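Local coordinates for Lin0012 protein (Listeria innocua, PDB 3K17) that probably transfers phosphate from ATP to phosphomevalonate in the mevalonate route to isoprenoids, as a member of the GHMP kinase family, at residues V224-G227 with K228-Q232; K242-Q245 with H246-R250; E333-V336 with N337-K341. All blocks are in the same frame, centred on the assembly; numbering follows the deposited sequence.

All three interactions are local contacts at or within single helices in the part of the chain that follows strand 214-219, and they come in series. Interaction 1 is the loop-to-helix turn at the start of helix 226-239. Interaction 2 lies near the start of the next helix, 241-264, its centre about 20 Å from that of interaction 1. Interaction 3 is near the end of helix 329-341, with centres about 29 Å from interaction 1 and 34 Å from interaction 2; none touches another. Helix 329-341 covers the four-stranded antiparallel sheet of the C-terminal part, whereas 226-239 and 241-264 belong to the run of helices that connects strands 214-219 and 310-313. Interaction 1 alone touches a second subunit.

Interaction 1. Residues V224-G227 with K228-Q232; sequences VSTG and KLVSQ
The flat groups that meet here are peptide units: the carbonyls of T226 and G227 receive V230 N and S231 N almost head-on, at the start of helix 226-239 of this GHMP kinase fold. V230 N lies 2.9 Å from T226 O and S231 N 2.8 Å from G227 O, both i to i+4 bonds, nearly straight, with an N-H...O angle of 171° in the second. Before them the chain is still turning: S225 is the centre of an inverse gamma turn, closed by a weak bond from T226 N to V224 O, and S225 O accepts K228 N only weakly, at 3.1 Å. V224, just before the helix, packs its CG1 against L229 CD2 at 4.2 Å. L229 is buried and continues onto Y21, while V224 rests on S316 and D320 of the glycine-rich loop between strands 310-313 and 321-326.

On another side of the turn, T226 and V230 meet through methyls. V230 CG1 is anti to its backbone N (chi1 177°), which places CG2 beside that N, where it meets the T226 methyl, the two side chains crossing at a slant; V230 CG2 comes to 3.3 Å from T226 CG2, tighter than usual for two carbons. The K228 side chain starts with CB 4.0 Å from S225 OG and then leads away, bending at chi3 (70°); its NZ makes a long, weak ion pair with E239 of the second subunit. Q238 of that subunit also packs on K228 and on S231. The hydroxyl of S231, a buried residue, sits with OG 3.1 Å from G227 O, the same oxygen that takes S231 N.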
loop_
_atom_site.group_PDB
_atom_site.type_symbol
_atom_site.label_atom_id
_atom_site.label_comp_id
_atom_site.label_asym_id
_atom_site.label_seq_id
_atom_site.Cartn_x
_atom_site.Cartn_y
_atom_site.Cartn_z
ATOM N N VAL A 224 1.240 32.796 -6.054
ATOM C CA VAL A 224 1.011 32.063 -7.285
ATOM C C VAL A 224 1.403 30.605 -7.195
ATOM O O VAL A 224 2.502 30.270 -6.758
ATOM C CB VAL A 224 1.780 32.687 -8.461
ATOM C CG1 VAL A 224 1.578 31.849 -9.718
ATOM C CG2 VAL A 224 1.304 34.107 -8.694
ATOM N N SER A 225 0.481 29.743 -7.604
ATOM C CA SER A 225 0.725 28.310 -7.630
ATOM C C SER A 225 1.297 28.085 -9.024
ATOM O O SER A 225 0.596 27.650 -9.936
ATOM C CB SER A 225 -0.587 27.540 -7.452
ATOM O OG SER A 225 -1.559 27.961 -8.395
ATOM N N THR A 226 2.573 28.425 -9.178
ATOM C CA THR A 226 3.281 28.307 -10.448
ATOM C C THR A 226 2.910 27.078 -11.263
ATOM O O THR A 226 2.625 27.180 -12.458
ATOM C CB THR A 226 4.800 28.285 -10.224
ATOM O OG1 THR A 226 5.187 29.450 -9.488
ATOM C CG2 THR A 226 5.536 28.266 -11.557
ATOM N N GLY A 227 2.927 25.919 -10.610
ATOM C CA GLY A 227 2.610 24.674 -11.285
ATOM C C GLY A 227 1.496 24.800 -12.298
ATOM O O GLY A 227 1.684 24.508 -13.481
ATOM N N LYS A 228 0.336 25.252 -11.835
ATOM C CA LYS A 228 -0.826 25.407 -12.696
ATOM C C LYS A 228 -0.521 26.195 -13.974
ATOM O O LYS A 228 -0.883 25.769 -15.070
ATOM C CB LYS A 228 -1.952 26.095 -11.928
ATOM C CG LYS A 228 -3.335 25.789 -12.471
ATOM C CD LYS A 228 -4.365 26.771 -11.946
ATOM C CE LYS A 228 -4.158 28.154 -12.557
ATOM N NZ LYS A 228 -5.160 29.143 -12.073
ATOM N N LEU A 229 0.145 27.338 -13.831
ATOM C CA LEU A 229 0.481 28.173 -14.983
ATOM C C LEU A 229 1.495 27.536 -15.919
ATOM O O LEU A 229 1.312 27.538 -17.133
ATOM C CB LEU A 229 1.001 29.540 -14.526
ATOM C CG LEU A 229 -0.063 30.537 -14.058
ATOM C CD1 LEU A 229 -0.736 30.025 -12.792
ATOM C CD2 LEU A 229 0.585 31.891 -13.809
ATOM N N VAL A 230 2.567 26.992 -15.357
ATOM C CA VAL A 230 3.590 26.353 -16.167
ATOM C C VAL A 230 3.025 25.160 -16.936
ATOM O O VAL A 230 3.279 25.010 -18.130
ATOM C CB VAL A 230 4.771 25.876 -15.296
ATOM C CG1 VAL A 230 5.789 25.144 -16.150
ATOM C CG2 VAL A 230 5.423 27.066 -14.623
ATOM N N SER A 231 2.257 24.316 -16.253
ATOM C CA SER A 231 1.677 23.144 -16.897
ATOM C C SER A 231 0.730 23.563 -18.021
ATOM O O SER A 231 0.684 22.925 -19.073
ATOM C CB SER A 231 0.927 22.283 -15.876
ATOM O OG SER A 231 -0.214 22.951 -15.368
ATOM N N GLN A 232 -0.019 24.639 -17.802
ATOM C CA GLN A 232 -0.944 25.119 -18.818
ATOM C C GLN A 232 -0.176 25.575 -20.058
ATOM O O GLN A 232 -0.561 25.254 -21.184
ATOM C CB GLN A 232 -1.793 26.272 -18.269
ATOM C CG GLN A 232 -2.744 25.860 -17.150
ATOM C CD GLN A 232 -3.531 27.028 -16.574
ATOM O OE1 GLN A 232 -2.957 28.041 -16.166
ATOM N NE2 GLN A 232 -4.852 26.888 -16.531
#

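Interaction 2. Residues K242-Q245 with H246-R250; sequences KNYQ and HFLTR
L248 leans back over the Y244 ring one turn behind it, an i to i+4 pair near the start of helix 241-264, one of the helices that connect strands 214-219 and 310-313 in this GHMP kinase fold. L248 CB lies 3.8 Å from Q245 NE2. The next atom, CG, is set beside the backbone N (chi1 -67°), which carries it over one face of the Y244 ring, 4.0 Å from CE2. There the chain forks: CD1 comes closest, 3.7 Å from Y244 CE2, and CD2 reaches farther along the ring to the neighbourhood of CZ and OH. The leucine thus follows the outer part of the tyrosine to its hydroxyl, whose hydrogen bond goes to E25; A22 and E25 also pack against L248.

F247 meets the same tyrosine obliquely, its CD2 4.2 Å from Y244 CE1, and has Y244 O at its ring edge. It is buried against I280 and L284 of helix 267-288, while Y244 packs on I233, F236 and K237 of the preceding helix, 226-239. The two aromatic side chains therefore help join three helices. In the backbone, L248 N donates to Y244 O at 3.0 Å, the N-H...O angle being 167°.

On the exposed side Q245 bends at chi2 (54°) and folds its amide forward across L248 and T249. Q245 O is gripped twice by T249: the backbone N donates to it, and the hydroxyl, brought alongside the N by the threonine's first torsion, donates as well. The two donors come from opposite faces of the carbonyl plane, with T249 OG1 2.9 Å from Q245 O.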
loop_
_atom_site.group_PDB
_atom_site.type_symbol
_atom_site.label_atom_id
_atom_site.label_comp_id
_atom_site.label_asym_id
_atom_site.label_seq_id
_atom_site.Cartn_x
_atom_site.Cartn_y
_atom_site.Cartn_z
ATOM N N LYS A 242 2.500 26.633 -33.387
ATOM C CA LYS A 242 2.679 27.808 -34.230
ATOM C C LYS A 242 2.651 29.092 -33.412
ATOM O O LYS A 242 3.534 29.937 -33.541
ATOM C CB LYS A 242 1.596 27.861 -35.310
ATOM C CG LYS A 242 1.765 29.023 -36.281
ATOM C CD LYS A 242 0.712 29.006 -37.378
ATOM C CE LYS A 242 0.898 30.175 -38.334
ATOM N NZ LYS A 242 -0.125 30.191 -39.419
ATOM N N ASN A 243 1.629 29.239 -32.577
ATOM C CA ASN A 243 1.506 30.423 -31.741
ATOM C C ASN A 243 2.627 30.480 -30.711
ATOM O O ASN A 243 3.207 31.538 -30.478
ATOM C CB ASN A 243 0.147 30.435 -31.034
ATOM C CG ASN A 243 -0.982 30.863 -31.951
ATOM O OD1 ASN A 243 -2.159 30.652 -31.650
ATOM N ND2 ASN A 243 -0.630 31.480 -33.074
ATOM N N TYR A 244 2.932 29.339 -30.100
ATOM C CA TYR A 244 3.988 29.286 -29.098
ATOM C C TYR A 244 5.314 29.683 -29.729
ATOM O O TYR A 244 6.096 30.424 -29.135
ATOM C CB TYR A 244 4.106 27.880 -28.506
ATOM C CG TYR A 244 5.132 27.784 -27.394
ATOM C CD1 TYR A 244 4.919 28.414 -26.167
ATOM C CD2 TYR A 244 6.323 27.082 -27.575
ATOM C CE1 TYR A 244 5.867 28.347 -25.147
ATOM C CE2 TYR A 244 7.279 27.008 -26.560
ATOM C CZ TYR A 244 7.044 27.642 -25.350
ATOM O OH TYR A 244 7.979 27.560 -24.341
ATOM N N GLN A 245 5.564 29.194 -30.941
ATOM C CA GLN A 245 6.805 29.511 -31.630
ATOM C C GLN A 245 6.863 30.996 -31.982
ATOM O O GLN A 245 7.939 31.593 -32.012
ATOM C CB GLN A 245 6.953 28.658 -32.897
ATOM C CG GLN A 245 8.301 28.819 -33.585
ATOM C CD GLN A 245 9.474 28.556 -32.648
ATOM O OE1 GLN A 245 9.662 27.436 -32.160
ATOM N NE2 GLN A 245 10.267 29.593 -32.390
ATOM N N HIS A 246 5.703 31.588 -32.246
ATOM C CA HIS A 246 5.637 33.011 -32.569
ATOM C C HIS A 246 6.071 33.773 -31.330
ATOM O O HIS A 246 6.800 34.763 -31.411
ATOM C CB HIS A 246 4.209 33.421 -32.938
ATOM C CG HIS A 246 4.035 34.898 -33.113
ATOM N ND1 HIS A 246 4.688 35.614 -34.095
ATOM C CD2 HIS A 246 3.286 35.796 -32.428
ATOM C CE1 HIS A 246 4.349 36.887 -34.008
ATOM N NE2 HIS A 246 3.500 37.025 -33.006
ATOM N N PHE A 247 5.600 33.304 -30.180
ATOM C CA PHE A 247 5.947 33.907 -28.901
ATOM C C PHE A 247 7.463 33.880 -28.726
ATOM O O PHE A 247 8.087 34.913 -28.488
ATOM C CB PHE A 247 5.281 33.140 -27.753
ATOM C CG PHE A 247 5.858 33.454 -26.399
ATOM C CD1 PHE A 247 5.809 34.745 -25.887
ATOM C CD2 PHE A 247 6.469 32.458 -25.644
ATOM C CE1 PHE A 247 6.367 35.041 -24.641
ATOM C CE2 PHE A 247 7.026 32.744 -24.399
ATOM C CZ PHE A 247 6.976 34.035 -23.898
ATOM N N LEU A 248 8.049 32.694 -28.858
ATOM C CA LEU A 248 9.494 32.532 -28.712
ATOM C C LEU A 248 10.275 33.434 -29.660
ATOM O O LEU A 248 11.133 34.206 -29.234
ATOM C CB LEU A 248 9.895 31.074 -28.964
ATOM C CG LEU A 248 9.439 30.009 -27.963
ATOM C CD1 LEU A 248 9.974 28.650 -28.411
ATOM C CD2 LEU A 248 9.949 30.347 -26.563
ATOM N N THR A 249 9.984 33.320 -30.950
ATOM C CA THR A 249 10.662 34.120 -31.971
ATOM C C THR A 249 10.592 35.592 -31.612
ATOM O O THR A 249 11.593 36.310 -31.639
ATOM C CB THR A 249 10.007 33.921 -33.346
ATOM O OG1 THR A 249 10.068 32.534 -33.701
ATOM C CG2 THR A 249 10.721 34.767 -34.410
ATOM N N ARG A 250 9.386 36.031 -31.281
ATOM C CA ARG A 250 9.147 37.414 -30.903
ATOM C C ARG A 250 9.972 37.744 -29.651
ATOM O O ARG A 250 10.589 38.806 -29.554
ATOM C CB ARG A 250 7.656 37.602 -30.622
ATOM C CG ARG A 250 7.231 39.043 -30.492
ATOM C CD ARG A 250 7.021 39.692 -31.852
ATOM N NE ARG A 250 7.086 41.142 -31.729
ATOM C CZ ARG A 250 8.214 41.808 -31.528
ATOM N NH1 ARG A 250 9.363 41.153 -31.440
ATOM N NH2 ARG A 250 8.196 43.125 -31.399
#

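Interaction 3. Residues E333-V336 with N337-K341; sequences EKLV and NEWEK
L335 lies obliquely against the W339 indole one helical turn on, its branch point over a ring face. CG stands 3.6 Å above the indole plane, offset toward the rim, and makes a CH-pi contact with the five-membered ring, 26° off the ring normal. The two methyls divide the ring between them: L335 CD1 goes to the pyrrole side, 3.5 Å from W339 NE1, and CD2 to the benzo side, 3.8 Å from CZ2. L335 reaches this position because CG is anti to its backbone N (chi1 176°), so that the branch leads along the helix toward W339; the tryptophan, whose CG is set beside its own N, turns its indole to meet it. L335 O also lies over a face of the indole while accepting W339 N at 2.9 Å, in the carbonyl plane.

Both residues are buried on the inner face of helix 329-341, which packs against the antiparallel sheet of the C-terminal part, a ferredoxin-like fold as in other GHMP kinases. L335 packs on A324 and S326 of strand 321-326 and on S303 and A304 of helix 295-306. W339 joins the same helix through NE1, which donates to L300 O and more weakly to S303 OG.

V336 and E340 also meet obliquely, toward the outermost strand 345-346, whose H346 both touch. The extended chain of E340 passes V336, with E340 CD 3.9 Å from V336 CG1. On the outer side E338 curls at chi2 (-53°), and K341 NZ forms a salt bridge with E338 OE2 at 2.7 Å, meeting the carboxylate on its syn side but out of its plane.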
loop_
_atom_site.group_PDB
_atom_site.type_symbol
_atom_site.label_atom_id
_atom_site.label_comp_id
_atom_site.label_asym_id
_atom_site.label_seq_id
_atom_site.Cartn_x
_atom_site.Cartn_y
_atom_site.Cartn_z
ATOM N N GLU A 333 8.151 57.755 -7.474
ATOM C CA GLU A 333 7.380 57.951 -6.249
ATOM C C GLU A 333 5.899 58.133 -6.570
ATOM O O GLU A 333 5.035 57.621 -5.855
ATOM C CB GLU A 333 7.912 59.161 -5.477
ATOM C CG GLU A 333 9.387 59.028 -5.102
ATOM C CD GLU A 333 9.936 60.260 -4.398
ATOM O OE1 GLU A 333 9.673 61.384 -4.877
ATOM O OE2 GLU A 333 10.640 60.101 -3.377
ATOM N N LYS A 334 5.610 58.862 -7.644
ATOM C CA LYS A 334 4.231 59.078 -8.070
ATOM C C LYS A 334 3.635 57.738 -8.482
ATOM O O LYS A 334 2.476 57.442 -8.187
ATOM C CB LYS A 334 4.169 60.035 -9.266
ATOM C CG LYS A 334 3.779 61.471 -8.929
ATOM C CD LYS A 334 4.864 62.195 -8.150
ATOM C CE LYS A 334 4.487 63.655 -7.921
ATOM N NZ LYS A 334 4.308 64.394 -9.206
ATOM N N LEU A 335 4.436 56.933 -9.177
ATOM C CA LEU A 335 3.985 55.621 -9.622
ATOM C C LEU A 335 3.665 54.754 -8.406
ATOM O O LEU A 335 2.599 54.144 -8.335
ATOM C CB LEU A 335 5.065 54.945 -10.466
ATOM C CG LEU A 335 4.779 53.513 -10.928
ATOM C CD1 LEU A 335 3.523 53.479 -11.770
ATOM C CD2 LEU A 335 5.973 52.993 -11.720
ATOM N N VAL A 336 4.595 54.709 -7.459
ATOM C CA VAL A 336 4.421 53.931 -6.239
ATOM C C VAL A 336 3.154 54.349 -5.482
ATOM O O VAL A 336 2.429 53.502 -4.963
ATOM C CB VAL A 336 5.650 54.082 -5.312
ATOM C CG1 VAL A 336 5.350 53.506 -3.926
ATOM C CG2 VAL A 336 6.844 53.353 -5.923
ATOM N N ASN A 337 2.888 55.651 -5.419
ATOM C CA ASN A 337 1.699 56.143 -4.729
ATOM C C ASN A 337 0.440 55.594 -5.399
ATOM O O ASN A 337 -0.516 55.213 -4.723
ATOM C CB ASN A 337 1.677 57.678 -4.723
ATOM C CG ASN A 337 0.415 58.243 -4.081
ATOM O OD1 ASN A 337 -0.592 58.461 -4.753
ATOM N ND2 ASN A 337 0.462 58.468 -2.768
ATOM N N GLU A 338 0.442 55.552 -6.728
ATOM C CA GLU A 338 -0.696 55.021 -7.471
ATOM C C GLU A 338 -0.861 53.527 -7.186
ATOM O O GLU A 338 -1.982 53.041 -7.006
ATOM C CB GLU A 338 -0.504 55.244 -8.969
ATOM C CG GLU A 338 -0.655 56.695 -9.384
ATOM C CD GLU A 338 -1.969 57.289 -8.905
ATOM O OE1 GLU A 338 -3.033 56.705 -9.206
ATOM O OE2 GLU A 338 -1.939 58.338 -8.224
ATOM N N TRP A 339 0.258 52.804 -7.142
ATOM C CA TRP A 339 0.219 51.371 -6.860
ATOM C C TRP A 339 -0.397 51.113 -5.483
ATOM O O TRP A 339 -1.273 50.268 -5.336
ATOM C CB TRP A 339 1.629 50.762 -6.855
ATOM C CG TRP A 339 2.280 50.566 -8.197
ATOM C CD1 TRP A 339 1.724 50.766 -9.429
ATOM C CD2 TRP A 339 3.610 50.075 -8.434
ATOM N NE1 TRP A 339 2.623 50.426 -10.417
ATOM C CE2 TRP A 339 3.787 49.999 -9.833
ATOM C CE3 TRP A 339 4.666 49.691 -7.595
ATOM C CZ2 TRP A 339 4.976 49.553 -10.412
ATOM C CZ3 TRP A 339 5.851 49.247 -8.174
ATOM C CH2 TRP A 339 5.994 49.183 -9.570
ATOM N N GLU A 340 0.076 51.847 -4.480
ATOM C CA GLU A 340 -0.382 51.658 -3.111
ATOM C C GLU A 340 -1.868 51.891 -2.886
ATOM O O GLU A 340 -2.474 51.240 -2.034
ATOM C CB GLU A 340 0.431 52.527 -2.154
ATOM C CG GLU A 340 1.907 52.201 -2.154
ATOM C CD GLU A 340 2.681 53.022 -1.146
ATOM O OE1 GLU A 340 2.472 54.251 -1.086
ATOM O OE2 GLU A 340 3.507 52.439 -0.419
ATOM N N LYS A 341 -2.460 52.814 -3.637
ATOM C CA LYS A 341 -3.884 53.070 -3.489
ATOM C C LYS A 341 -4.653 51.888 -4.064
ATOM O O LYS A 341 -5.847 51.717 -3.806
ATOM C CB LYS A 341 -4.282 54.354 -4.220
ATOM C CG LYS A 341 -3.680 55.617 -3.635
ATOM C CD LYS A 341 -4.153 56.857 -4.396
ATOM C CE LYS A 341 -3.784 56.780 -5.878
ATOM N NZ LYS A 341 -4.158 58.016 -6.637
#